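Local coordinates for microcin B17-processing protein McbC (Escherichia coli str. K-12 substr. MG1655, PDB 6GRH) that works as an FMN-dependent oxidoreductase of the nitroreductase family, needed to process the inactive microcin B17 precursor into the active peptide antibiotic, at residues E180-P185 and R233-Y238. Numbering follows the deposited sequence.
With FMN (flavin mononucleotide), chain O.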
loop_
_atom_site.group_PDB
_atom_site.type_symbol
_atom_site.label_atom_id
_atom_site.label_comp_id
_atom_site.label_asym_id
_atom_site.label_seq_id
_atom_site.Cartn_x
_atom_site.Cartn_y
_atom_site.Cartn_z
ATOM N N GLU D 180 7.672 -17.142 30.409
ATOM C CA GLU D 180 7.427 -18.087 31.498
ATOM C C GLU D 180 6.994 -19.457 30.974
ATOM O O GLU D 180 7.473 -20.480 31.447
ATOM C CB GLU D 180 6.395 -17.559 32.496
ATOM C CG GLU D 180 6.471 -18.281 33.839
ATOM C CD GLU D 180 5.321 -17.951 34.776
ATOM O OE1 GLU D 180 4.657 -16.903 34.578
ATOM O OE2 GLU D 180 5.078 -18.746 35.715
ATOM N N ARG D 181 6.078 -19.468 30.007
ATOM C CA ARG D 181 5.591 -20.718 29.433
ATOM C C ARG D 181 6.699 -21.404 28.609
ATOM O O ARG D 181 6.834 -22.626 28.630
ATOM C CB ARG D 181 4.329 -20.453 28.592
ATOM C CG ARG D 181 3.920 -21.562 27.649
ATOM C CD ARG D 181 2.504 -21.406 27.119
ATOM N NE ARG D 181 2.346 -22.366 26.036
ATOM C CZ ARG D 181 2.779 -22.197 24.794
ATOM N NH1 ARG D 181 3.376 -21.066 24.419
ATOM N NH2 ARG D 181 2.627 -23.178 23.911
ATOM N N LEU D 182 7.497 -20.607 27.899
ATOM C CA LEU D 182 8.603 -21.153 27.099
ATOM C C LEU D 182 9.616 -21.913 27.921
ATOM O O LEU D 182 10.084 -22.952 27.481
ATOM C CB LEU D 182 9.325 -20.060 26.303
ATOM C CG LEU D 182 10.457 -20.526 25.388
ATOM C CD1 LEU D 182 9.909 -21.366 24.241
ATOM C CD2 LEU D 182 11.229 -19.330 24.860
ATOM N N GLY D 183 9.962 -21.380 29.087
ATOM C CA GLY D 183 10.959 -21.975 29.970
ATOM C C GLY D 183 12.349 -21.532 29.548
ATOM O O GLY D 183 12.544 -20.368 29.178
ATOM N N LYS D 184 13.301 -22.464 29.562
ATOM C CA LYS D 184 14.697 -22.160 29.326
ATOM C C LYS D 184 15.305 -23.080 28.269
ATOM O O LYS D 184 15.875 -24.115 28.587
ATOM C CB LYS D 184 15.461 -22.204 30.641
ATOM C CG LYS D 184 15.060 -21.066 31.566
ATOM C CD LYS D 184 16.039 -20.903 32.707
ATOM C CE LYS D 184 15.761 -21.886 33.824
ATOM N NZ LYS D 184 14.571 -21.468 34.629
ATOM N N PRO D 185 15.150 -22.709 26.985
ATOM C CA PRO D 185 15.842 -23.407 25.908
ATOM C C PRO D 185 17.360 -23.193 25.964
ATOM O O PRO D 185 17.824 -22.194 26.507
ATOM C CB PRO D 185 15.240 -22.807 24.635
ATOM C CG PRO D 185 14.261 -21.775 25.056
ATOM C CD PRO D 185 14.404 -21.538 26.517
ATOM N N ARG D 233 10.761 -25.816 19.080
ATOM C CA ARG D 233 9.515 -25.108 18.820
ATOM C C ARG D 233 9.775 -23.896 17.925
ATOM O O ARG D 233 10.555 -23.030 18.268
ATOM C CB ARG D 233 8.842 -24.659 20.125
ATOM C CG ARG D 233 7.480 -23.992 19.911
ATOM C CD ARG D 233 6.710 -23.726 21.196
ATOM N NE ARG D 233 6.130 -24.965 21.728
ATOM C CZ ARG D 233 4.863 -25.373 21.590
ATOM N NH1 ARG D 233 3.954 -24.654 20.945
ATOM N NH2 ARG D 233 4.510 -26.551 22.089
ATOM N N VAL D 234 9.067 -23.843 16.803
ATOM C CA VAL D 234 9.052 -22.663 15.938
ATOM C C VAL D 234 8.222 -21.623 16.662
ATOM O O VAL D 234 7.235 -21.952 17.291
ATOM C CB VAL D 234 8.497 -22.995 14.513
ATOM C CG1 VAL D 234 8.577 -21.779 13.587
ATOM C CG2 VAL D 234 9.275 -24.131 13.894
ATOM N N TRP D 235 8.611 -20.358 16.553
ATOM C CA TRP D 235 8.114 -19.343 17.446
ATOM C C TRP D 235 8.015 -17.987 16.742
ATOM O O TRP D 235 8.995 -17.469 16.242
ATOM C CB TRP D 235 9.092 -19.261 18.602
ATOM C CG TRP D 235 8.734 -18.387 19.717
ATOM C CD1 TRP D 235 9.140 -17.090 19.925
ATOM C CD2 TRP D 235 8.011 -18.774 20.870
ATOM N NE1 TRP D 235 8.678 -16.643 21.137
ATOM C CE2 TRP D 235 7.992 -17.663 21.746
ATOM C CE3 TRP D 235 7.379 -19.959 21.264
ATOM C CZ2 TRP D 235 7.335 -17.693 22.958
ATOM C CZ3 TRP D 235 6.740 -19.993 22.472
ATOM C CH2 TRP D 235 6.722 -18.864 23.322
ATOM N N ALA D 236 6.824 -17.420 16.767
ATOM C CA ALA D 236 6.535 -16.110 16.198
ATOM C C ALA D 236 6.290 -15.019 17.230
ATOM O O ALA D 236 6.124 -13.869 16.865
ATOM C CB ALA D 236 5.329 -16.243 15.273
ATOM N N GLY D 237 6.315 -15.357 18.514
ATOM C CA GLY D 237 5.962 -14.414 19.582
ATOM C C GLY D 237 7.178 -13.640 20.075
ATOM O O GLY D 237 7.595 -13.800 21.214
ATOM N N TYR D 238 7.771 -12.837 19.192
ATOM C CA TYR D 238 8.914 -11.998 19.552
ATOM C C TYR D 238 8.731 -10.623 18.934
ATOM O O TYR D 238 7.938 -10.439 17.981
ATOM C CB TYR D 238 10.241 -12.649 19.108
ATOM C CG TYR D 238 10.358 -12.824 17.627
ATOM C CD1 TYR D 238 10.864 -11.805 16.825
ATOM C CD2 TYR D 238 9.891 -13.975 17.009
ATOM C CE1 TYR D 238 10.929 -11.945 15.451
ATOM C CE2 TYR D 238 9.968 -14.133 15.663
ATOM C CZ TYR D 238 10.485 -13.110 14.880
ATOM O OH TYR D 238 10.544 -13.257 13.509
HETATM N N1 FMN O . 4.009 -21.978 19.452
HETATM C C2 FMN O . 3.969 -21.107 20.494
HETATM O O2 FMN O . 3.755 -21.577 21.625
HETATM N N3 FMN O . 4.149 -19.773 20.334
HETATM C C4 FMN O . 4.394 -19.220 19.123
HETATM O O4 FMN O . 4.569 -17.989 18.991
HETATM C C4A FMN O . 4.440 -20.103 17.931
HETATM N N5 FMN O . 4.665 -19.631 16.683
HETATM C C5A FMN O . 4.714 -20.473 15.617
HETATM C C6 FMN O . 4.962 -19.951 14.351
HETATM C C7 FMN O . 5.019 -20.774 13.231
HETATM C C7M FMN O . 5.284 -20.176 11.870
HETATM C C8 FMN O . 4.829 -22.240 13.384
HETATM C C8M FMN O . 4.893 -23.139 12.182
HETATM C C9 FMN O . 4.585 -22.780 14.648
HETATM C C9A FMN O . 4.519 -21.952 15.787
HETATM N N10 FMN O . 4.275 -22.463 17.094
HETATM C C10 FMN O . 4.230 -21.554 18.180
HETATM C "C1'" FMN O . 4.079 -23.895 17.355
HETATM C "C2'" FMN O . 2.645 -24.278 17.067
HETATM O "O2'" FMN O . 1.788 -23.706 18.075
HETATM C "C3'" FMN O . 2.525 -25.804 16.983
HETATM O "O3'" FMN O . 3.243 -26.284 15.839
HETATM C "C4'" FMN O . 1.080 -26.288 16.900
HETATM O "O4'" FMN O . 0.388 -25.914 18.093
HETATM C "C5'" FMN O . 0.948 -27.801 16.751
HETATM O "O5'" FMN O . 1.601 -28.439 17.846
HETATM P P FMN O . 2.790 -29.484 17.606
HETATM O O1P FMN O . 3.893 -28.736 16.894
HETATM O O2P FMN O . 3.180 -29.884 19.016
HETATM O O3P FMN O . 2.107 -30.552 16.811
#
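The pyrimidine end of the isoalloxazine, in the FMN site of this nitroreductase-family protein, is where Arg181 and Arg233 meet, both drawn to flavin O2. Arg181, its chain extended from CG to NE, donates two hydrogen bonds to FMN O2, from NH1 at 2.9 Å and NH2 at 3.0 Å. Arg233, bent at chi3 (-75°), donates a hydrogen bond from NH1 to FMN N1 (3.1 Å, 159°), which lies near its guanidinium plane; a weak bond from the same NH1 also reaches O2. The guanidinium planes stand 81° apart, with Arg181 NH2 near the rim of one Arg233 face, 3.6 Å from Arg233 NH1; the shared carbonyl oxygen lets the two cations come so close. Arginines suit this place because their positive charge would be expected to stabilise negative charge building up at N1-C2=O2 of a reduced flavin. Asp178 forms a salt bridge with Arg181, the carbonyls of Ser85 and Gly86 hold Arg233, and Arg117 of the second subunit also hydrogen-bonds FMN. Trp235 supplies a broad apolar surface: Leu182 CD1 makes a CH-pi contact with one face, while FMN O4 lies over the rim of the opposite face and Trp235 CZ3 comes within 3.4 Å of FMN N3. Ala236 N hydrogen-bonds to both FMN O4 and FMN N5. Helix 179-182 thus joins strand 231-235, whose sheet neighbour 254-263 sets Phe261 against Leu182 and Trp235.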